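Local coordinates for protein MtN3/saliva family (Thermodesulfovibrio yellowstonii, PDB 4RNG) that probably carries sugars across the membrane as a small dimeric SemiSWEET, a bacterial homologue of the SWEET transporters, at residues 21-26 / 71-76; 42-47 / 78-83. All blocks are in the same frame, centred on the assembly; numbering follows the deposited sequence.

In the fold
From the N terminus, helix 7-21 and helix 23-33 make up the first membrane pass, helix 41-60 returns across the membrane, and helix 64-87 crosses it a third time. Interaction 1 closes a long loop by bringing residues 21-26 of the first pass onto 71-76. Interaction 2 starts within that loop, at 42-47, and closes beyond it, at 78-83, so the two cross. Helix 64-87 serves both, tied to the first pass by one and to helix 41-60 by the other; the centres of the two contacts lie about 10 Å apart. Leu23, Phe44 and Ile80 join them by mutual packing, and the second subunit reaches both.

Interaction 1 of 2, residues 21-26 / 71-76; sequences SALIPQ and LISLIL
Leu23 meets Ser73 and Leu76, which lie one helical turn apart on helix 64-87. Its CD1 methyl does the far reaching: it ends 3.8 Å from Ser73 CB and also lies against the backbone carbonyl of that serine, at 3.9 Å from Ser73 O. Nearer the backbone, Leu23 CB sits 4.1 Å from Leu76 CB, so the two leucines approach most closely at their CB atoms. Leu23 CG stands beside its backbone N (chi1 -68°), and CD1 prolongs the chain in a nearly extended line, which carries that methyl past Leu76 to the serine. Ile24 adds a looser contact at the edge, its CG1 4.3 Å from Leu76 CD1. No hydrogen bond links the two segments; Leu23 meets Ser73 by van der Waals contact and Leu76 by apolar packing.

Ser73 turns its hydroxyl to its own helix and to helix 7-21: OG is hydrogen-bonded to Ala69 O, one turn back, and to Thr20 OG1. This double grip holds the serine at chi1 -64° and satisfies its buried oxygen while CB keeps its contact with Leu23 CD1.

On the first pass, Ile24 N bonds to Ser21 O at 3.1 Å, a bond spanning only three residues. Pro25, which has no N-H to give, follows directly. Pro25 and Gln26 form the PQ pair that names the PQ-loop family. The Gln26 amide is hydrogen-bonded at both ends to the second subunit, OE1 to Ser40 N and NE2 to Asp38 O of that chain.

The two segments run in the same general direction, the junction between helix 7-21 and helix 23-33 lying alongside the middle of helix 64-87. Phe44 of helix 41-60 packs on Leu23, and Ile51 of the same helix on Ser73.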
ATOM      1  N   SER C  21       8.851  -2.306   2.144  1.00 17.88           N
ATOM      2  CA  SER C  21      10.010  -1.430   2.143  1.00 18.19           C
ATOM      3  C   SER C  21       9.727  -0.168   1.355  1.00 21.56           C
ATOM      4  O   SER C  21      10.431   0.826   1.501  1.00 21.85           O
ATOM      5  CB  SER C  21      11.237  -2.162   1.605  1.00 22.21           C
ATOM      6  OG  SER C  21      11.821  -1.437   0.541  1.00 35.88           O
ATOM      7  N   ALA C  22       8.688  -0.201   0.522  1.00 26.10           N
ATOM      8  CA  ALA C  22       8.305   0.970  -0.264  1.00 27.76           C
ATOM      9  C   ALA C  22       7.926   2.140   0.632  1.00 24.51           C
ATOM     10  O   ALA C  22       8.047   3.289   0.237  1.00 26.30           O
ATOM     11  CB  ALA C  22       7.132   0.628  -1.210  1.00 18.91           C
ATOM     12  N   LEU C  23       7.446   1.822   1.831  1.00 29.11           N
ATOM     13  CA  LEU C  23       7.020   2.803   2.825  1.00 20.46           C
ATOM     14  C   LEU C  23       8.179   3.532   3.463  1.00 23.12           C
ATOM     15  O   LEU C  23       8.024   4.644   3.959  1.00 32.85           O
ATOM     16  CB  LEU C  23       6.187   2.112   3.897  1.00 21.72           C
ATOM     17  CG  LEU C  23       4.847   1.633   3.348  1.00 20.00           C
ATOM     18  CD1 LEU C  23       4.204   0.547   4.204  1.00 16.90           C
ATOM     19  CD2 LEU C  23       3.952   2.838   3.259  1.00 17.49           C
ATOM     20  N   ILE C  24       9.343   2.896   3.462  1.00 24.85           N
ATOM     21  CA  ILE C  24      10.520   3.490   4.080  1.00 28.12           C
ATOM     22  C   ILE C  24      10.885   4.860   3.446  1.00 25.82           C
ATOM     23  O   ILE C  24      11.040   5.835   4.182  1.00 25.16           O
ATOM     24  CB  ILE C  24      11.724   2.508   4.025  1.00 18.76           C
ATOM     25  CG1 ILE C  24      11.465   1.314   4.949  1.00 19.28           C
ATOM     26  CG2 ILE C  24      13.003   3.201   4.429  1.00 24.73           C
ATOM     27  CD1 ILE C  24      12.455   0.159   4.796  1.00 18.33           C
ATOM     28  N   PRO C  25      10.981   4.957   2.095  1.00 23.84           N
ATOM     29  CA  PRO C  25      11.284   6.282   1.525  1.00 25.28           C
ATOM     30  C   PRO C  25      10.304   7.396   1.878  1.00 28.89           C
ATOM     31  O   PRO C  25      10.735   8.553   1.970  1.00 25.88           O
ATOM     32  CB  PRO C  25      11.225   6.027   0.011  1.00 24.11           C
ATOM     33  CG  PRO C  25      11.620   4.618  -0.123  1.00 25.65           C
ATOM     34  CD  PRO C  25      11.059   3.906   1.063  1.00 24.72           C
ATOM     35  N   GLN C  26       9.021   7.073   2.048  1.00 27.14           N
ATOM     36  CA  GLN C  26       8.045   8.102   2.380  1.00 28.93           C
ATOM     37  C   GLN C  26       8.280   8.540   3.820  1.00 29.58           C
ATOM     38  O   GLN C  26       8.247   9.727   4.139  1.00 30.88           O
ATOM     39  CB  GLN C  26       6.604   7.610   2.187  1.00 19.57           C
ATOM     40  CG  GLN C  26       5.562   8.690   2.395  1.00 19.73           C
ATOM     41  CD  GLN C  26       5.653   9.822   1.376  1.00 34.83           C
ATOM     42  OE1 GLN C  26       5.166   9.688   0.254  1.00 39.98           O
ATOM     43  NE2 GLN C  26       6.266  10.944   1.764  1.00 21.01           N
ATOM     44  N   LEU C  71       1.746  -7.115   8.759  1.00 18.39           N
ATOM     45  CA  LEU C  71       2.135  -6.700  10.099  1.00 15.53           C
ATOM     46  C   LEU C  71       3.208  -5.620  10.035  1.00 25.30           C
ATOM     47  O   LEU C  71       3.113  -4.597  10.703  1.00 15.40           O
ATOM     48  CB  LEU C  71       2.620  -7.884  10.917  1.00 16.64           C
ATOM     49  CG  LEU C  71       1.494  -8.860  11.267  1.00 22.47           C
ATOM     50  CD1 LEU C  71       2.021 -10.130  11.936  1.00 23.97           C
ATOM     51  CD2 LEU C  71       0.430  -8.190  12.103  1.00 15.44           C
ATOM     52  N   ILE C  72       4.243  -5.867   9.243  1.00 16.96           N
ATOM     53  CA  ILE C  72       5.341  -4.941   9.160  1.00 15.83           C
ATOM     54  C   ILE C  72       4.951  -3.639   8.453  1.00 25.64           C
ATOM     55  O   ILE C  72       5.397  -2.566   8.864  1.00 27.92           O
ATOM     56  CB  ILE C  72       6.540  -5.612   8.479  1.00 25.31           C
ATOM     57  CG1 ILE C  72       6.894  -6.901   9.224  1.00 22.54           C
ATOM     58  CG2 ILE C  72       7.740  -4.677   8.435  1.00 16.28           C
ATOM     59  CD1 ILE C  72       7.783  -7.788   8.435  1.00 28.07           C
ATOM     60  N   SER C  73       4.154  -3.700   7.385  1.00 23.99           N
ATOM     61  CA  SER C  73       3.681  -2.445   6.765  1.00 19.68           C
ATOM     62  C   SER C  73       2.915  -1.588   7.775  1.00 18.81           C
ATOM     63  O   SER C  73       3.039  -0.372   7.787  1.00 17.42           O
ATOM     64  CB  SER C  73       2.810  -2.703   5.537  1.00 16.18           C
ATOM     65  OG  SER C  73       3.551  -3.328   4.519  1.00 22.46           O
ATOM     66  N   LEU C  74       2.121  -2.247   8.614  1.00 15.59           N
ATOM     67  CA  LEU C  74       1.337  -1.579   9.646  1.00 18.02           C
ATOM     68  C   LEU C  74       2.220  -0.775  10.611  1.00 15.46           C
ATOM     69  O   LEU C  74       1.870   0.330  11.004  1.00 22.67           O
ATOM     70  CB  LEU C  74       0.508  -2.617  10.411  1.00 22.31           C
ATOM     71  CG  LEU C  74      -0.576  -2.079  11.330  1.00 24.57           C
ATOM     72  CD1 LEU C  74      -1.474  -1.142  10.535  1.00 22.88           C
ATOM     73  CD2 LEU C  74      -1.374  -3.222  11.959  1.00 15.02           C
ATOM     74  N   ILE C  75       3.348  -1.348  11.019  1.00 15.46           N
ATOM     75  CA  ILE C  75       4.314  -0.627  11.824  1.00 15.56           C
ATOM     76  C   ILE C  75       4.834   0.591  11.099  1.00 19.29           C
ATOM     77  O   ILE C  75       4.881   1.686  11.654  1.00 24.83           O
ATOM     78  CB  ILE C  75       5.496  -1.513  12.228  1.00 26.21           C
ATOM     79  CG1 ILE C  75       5.045  -2.535  13.280  1.00 21.18           C
ATOM     80  CG2 ILE C  75       6.600  -0.663  12.836  1.00 15.81           C
ATOM     81  CD1 ILE C  75       5.382  -3.955  12.962  1.00 27.82           C
ATOM     82  N   LEU C  76       5.220   0.396   9.845  1.00 19.43           N
ATOM     83  CA  LEU C  76       5.795   1.480   9.068  1.00 21.44           C
ATOM     84  C   LEU C  76       4.752   2.563   8.773  1.00 21.59           C
ATOM     85  O   LEU C  76       5.042   3.761   8.833  1.00 16.75           O
ATOM     86  CB  LEU C  76       6.398   0.919   7.772  1.00 18.64           C
ATOM     87  CG  LEU C  76       7.583  -0.040   7.960  1.00 20.13           C
ATOM     88  CD1 LEU C  76       8.011  -0.624   6.635  1.00 16.84           C
ATOM     89  CD2 LEU C  76       8.774   0.620   8.667  1.00 18.13           C
TER

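Interaction 2 of 2, residues 42-47 / 78-83. With SO4 (sulfate ion), chain K.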
ATOM      1  N   ALA C  42      -5.703  10.606   4.932  1.00 18.85           N
ATOM      2  CA  ALA C  42      -6.818   9.684   4.699  1.00 18.55           C
ATOM      3  C   ALA C  42      -6.316   8.380   4.125  1.00 20.89           C
ATOM      4  O   ALA C  42      -6.696   7.306   4.587  1.00 31.12           O
ATOM      5  CB  ALA C  42      -7.861  10.306   3.775  1.00 19.03           C
ATOM      6  N   MET C  43      -5.453   8.485   3.123  1.00 18.48           N
ATOM      7  CA  MET C  43      -4.882   7.323   2.470  1.00 18.27           C
ATOM      8  C   MET C  43      -4.241   6.384   3.484  1.00 19.85           C
ATOM      9  O   MET C  43      -4.455   5.171   3.436  1.00 20.21           O
ATOM     10  CB  MET C  43      -3.855   7.729   1.402  1.00 18.70           C
ATOM     11  CG  MET C  43      -3.068   6.536   0.890  1.00 18.50           C
ATOM     12  SD  MET C  43      -1.744   6.909  -0.258  1.00 38.34           S
ATOM     13  CE  MET C  43      -0.821   5.373  -0.176  1.00 61.01           C
ATOM     14  N   PHE C  44      -3.452   6.930   4.400  1.00 19.35           N
ATOM     15  CA  PHE C  44      -2.746   6.056   5.324  1.00 17.24           C
ATOM     16  C   PHE C  44      -3.665   5.558   6.433  1.00 16.86           C
ATOM     17  O   PHE C  44      -3.505   4.428   6.906  1.00 19.80           O
ATOM     18  CB  PHE C  44      -1.524   6.751   5.899  1.00 22.30           C
ATOM     19  CG  PHE C  44      -0.371   6.797   4.941  1.00 26.58           C
ATOM     20  CD1 PHE C  44       0.384   5.666   4.701  1.00 24.05           C
ATOM     21  CD2 PHE C  44      -0.074   7.958   4.244  1.00 32.07           C
ATOM     22  CE1 PHE C  44       1.426   5.698   3.803  1.00 23.33           C
ATOM     23  CE2 PHE C  44       0.972   7.997   3.347  1.00 30.78           C
ATOM     24  CZ  PHE C  44       1.724   6.863   3.125  1.00 27.32           C
ATOM     25  N   ILE C  45      -4.647   6.369   6.820  1.00 17.00           N
ATOM     26  CA  ILE C  45      -5.621   5.923   7.804  1.00 21.58           C
ATOM     27  C   ILE C  45      -6.316   4.668   7.326  1.00 20.82           C
ATOM     28  O   ILE C  45      -6.311   3.641   7.992  1.00 23.41           O
ATOM     29  CB  ILE C  45      -6.704   6.978   8.059  1.00 40.83           C
ATOM     30  CG1 ILE C  45      -6.164   8.180   8.822  1.00 37.74           C
ATOM     31  CG2 ILE C  45      -7.820   6.390   8.882  1.00 44.96           C
ATOM     32  CD1 ILE C  45      -7.252   9.252   9.015  1.00 28.73           C
ATOM     33  N   PHE C  46      -6.899   4.758   6.144  1.00 21.99           N
ATOM     34  CA  PHE C  46      -7.630   3.645   5.584  1.00 22.49           C
ATOM     35  C   PHE C  46      -6.711   2.506   5.134  1.00 16.54           C
ATOM     36  O   PHE C  46      -7.120   1.352   5.143  1.00 20.23           O
ATOM     37  CB  PHE C  46      -8.522   4.154   4.460  1.00 22.32           C
ATOM     38  CG  PHE C  46      -9.714   4.921   4.967  1.00 22.73           C
ATOM     39  CD1 PHE C  46     -10.777   4.263   5.554  1.00 24.04           C
ATOM     40  CD2 PHE C  46      -9.754   6.298   4.883  1.00 27.77           C
ATOM     41  CE1 PHE C  46     -11.863   4.962   6.040  1.00 29.23           C
ATOM     42  CE2 PHE C  46     -10.841   7.003   5.364  1.00 33.85           C
ATOM     43  CZ  PHE C  46     -11.895   6.333   5.944  1.00 34.89           C
ATOM     44  N   MET C  47      -5.491   2.829   4.708  1.00 16.64           N
ATOM     45  CA  MET C  47      -4.535   1.791   4.353  1.00 25.97           C
ATOM     46  C   MET C  47      -4.318   0.895   5.577  1.00 31.11           C
ATOM     47  O   MET C  47      -4.364  -0.331   5.471  1.00 16.07           O
ATOM     48  CB  MET C  47      -3.184   2.372   3.907  1.00 26.30           C
ATOM     49  CG  MET C  47      -2.985   2.493   2.403  1.00 37.41           C
ATOM     50  SD  MET C  47      -3.494   1.034   1.467  1.00 70.60           S
ATOM     51  CE  MET C  47      -2.286  -0.163   2.005  1.00 74.06           C
ATOM     52  N   PHE C  78       2.139   3.256  10.599  1.00 26.50           N
ATOM     53  CA  PHE C  78       1.954   3.988  11.830  1.00 21.33           C
ATOM     54  C   PHE C  78       3.033   5.063  12.007  1.00 21.65           C
ATOM     55  O   PHE C  78       2.727   6.158  12.479  1.00 19.84           O
ATOM     56  CB  PHE C  78       1.950   3.065  13.030  1.00 18.22           C
ATOM     57  CG  PHE C  78       2.008   3.796  14.314  1.00 18.47           C
ATOM     58  CD1 PHE C  78       0.874   4.414  14.816  1.00 15.90           C
ATOM     59  CD2 PHE C  78       3.193   3.901  15.007  1.00 18.74           C
ATOM     60  CE1 PHE C  78       0.924   5.111  15.995  1.00 20.00           C
ATOM     61  CE2 PHE C  78       3.251   4.603  16.196  1.00 22.94           C
ATOM     62  CZ  PHE C  78       2.114   5.208  16.685  1.00 22.22           C
ATOM     63  N   LEU C  79       4.284   4.773  11.665  1.00 16.56           N
ATOM     64  CA  LEU C  79       5.293   5.830  11.763  1.00 21.14           C
ATOM     65  C   LEU C  79       4.881   7.042  10.984  1.00 17.41           C
ATOM     66  O   LEU C  79       4.951   8.155  11.483  1.00 27.60           O
ATOM     67  CB  LEU C  79       6.667   5.393  11.250  1.00 20.14           C
ATOM     68  CG  LEU C  79       7.669   4.899  12.268  1.00 27.76           C
ATOM     69  CD1 LEU C  79       7.121   3.694  12.984  1.00 35.31           C
ATOM     70  CD2 LEU C  79       8.942   4.575  11.535  1.00 29.06           C
ATOM     71  N   ILE C  80       4.440   6.798   9.755  1.00 23.89           N
ATOM     72  CA  ILE C  80       4.064   7.852   8.838  1.00 17.82           C
ATOM     73  C   ILE C  80       2.905   8.651   9.395  1.00 17.88           C
ATOM     74  O   ILE C  80       2.933   9.881   9.346  1.00 18.38           O
ATOM     75  CB  ILE C  80       3.714   7.281   7.451  1.00 17.79           C
ATOM     76  CG1 ILE C  80       4.999   6.779   6.785  1.00 22.95           C
ATOM     77  CG2 ILE C  80       3.063   8.329   6.584  1.00 18.23           C
ATOM     78  CD1 ILE C  80       4.767   5.889   5.585  1.00 17.85           C
ATOM     79  N   ILE C  81       1.900   7.964   9.935  1.00 17.43           N
ATOM     80  CA  ILE C  81       0.761   8.650  10.550  1.00 30.96           C
ATOM     81  C   ILE C  81       1.228   9.546  11.712  1.00 30.46           C
ATOM     82  O   ILE C  81       0.807  10.698  11.842  1.00 29.14           O
ATOM     83  CB  ILE C  81      -0.298   7.643  11.058  1.00 19.80           C
ATOM     84  CG1 ILE C  81      -0.919   6.896   9.878  1.00 16.82           C
ATOM     85  CG2 ILE C  81      -1.378   8.348  11.871  1.00 17.07           C
ATOM     86  CD1 ILE C  81      -1.933   5.832  10.282  1.00 16.40           C
ATOM     87  N   PHE C  82       2.120   9.007  12.536  1.00 24.83           N
ATOM     88  CA  PHE C  82       2.676   9.719  13.684  1.00 17.88           C
ATOM     89  C   PHE C  82       3.444  10.998  13.264  1.00 31.77           C
ATOM     90  O   PHE C  82       3.342  12.031  13.928  1.00 25.54           O
ATOM     91  CB  PHE C  82       3.554   8.766  14.490  1.00 23.96           C
ATOM     92  CG  PHE C  82       4.173   9.382  15.695  1.00 25.68           C
ATOM     93  CD1 PHE C  82       5.372  10.068  15.612  1.00 28.83           C
ATOM     94  CD2 PHE C  82       3.560   9.257  16.923  1.00 24.32           C
ATOM     95  CE1 PHE C  82       5.947  10.627  16.733  1.00 30.69           C
ATOM     96  CE2 PHE C  82       4.127   9.821  18.043  1.00 29.04           C
ATOM     97  CZ  PHE C  82       5.323  10.512  17.943  1.00 18.62           C
ATOM     98  N   MET C  83       4.230  10.919  12.190  1.00 18.74           N
ATOM     99  CA  MET C  83       4.958  12.084  11.691  1.00 19.46           C
ATOM    100  C   MET C  83       4.075  13.097  10.952  1.00 26.40           C
ATOM    101  O   MET C  83       4.352  14.307  10.965  1.00 21.17           O
ATOM    102  CB  MET C  83       6.112  11.656  10.788  1.00 37.81           C
ATOM    103  CG  MET C  83       7.373  11.266  11.536  1.00 42.15           C
ATOM    104  SD  MET C  83       8.725  10.880  10.415  1.00 37.39           S
ATOM    105  CE  MET C  83       8.057   9.430   9.576  1.00 22.20           C
TER
HETATM  106  S   SO4 K 101      -5.797  14.594   4.224  1.00 64.96           S
HETATM  107  O1  SO4 K 101      -4.355  14.450   4.420  1.00 63.53           O
HETATM  108  O2  SO4 K 101      -6.127  16.021   4.248  1.00 66.38           O
HETATM  109  O3  SO4 K 101      -6.511  13.917   5.300  1.00 67.10           O
HETATM  110  O4  SO4 K 101      -6.185  13.974   2.953  1.00 60.29           O
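A three-helix bundle of the SemiSWEET kind brings helix 41-60 and helix 64-87 together here, in part through a CH-pi contact between Phe44 and Ile80. The CG2 methyl of Ile80 rests over the ring almost at its centre, 3.8 Å from the centroid of Phe44 and 8° off the ring normal. The other branch of Ile80 stays above the same face but reaches past the rim, CD1 lying 3.8 Å from Phe44 CE1 and a little farther from CZ. One isoleucine thus applies both its arms to the aromatic group, and the two side chains cross at about a right angle.

The short helical segments lie 9.9 Å apart at their axes and run roughly antiparallel, at 143°, as expected for successive membrane passes. Phe44 and Ile81 have the nearest CA atoms of the pair. Ile81 CG1 packs on Phe44 CB at 4.0 Å; with CG1 beside the backbone N (chi1 -66°) and the chain extended beyond it, CD1 is delivered to the main chain of the other helix, 4.0 Å from Phe44 O and more loosely near Ile45 N.

Leu23 of helix 23-33 also packs on Ile80, adding the first pass to this apolar cluster. Near the start of helix 41-60 a sulfate ion, probably from the crystallisation liquor, takes a weak hydrogen bond from Ala42 N to its O3, 3.4 Å long and bent. Leu41 N and Lys29 NZ of the second subunit also bind this ion, which therefore bridges the two chains.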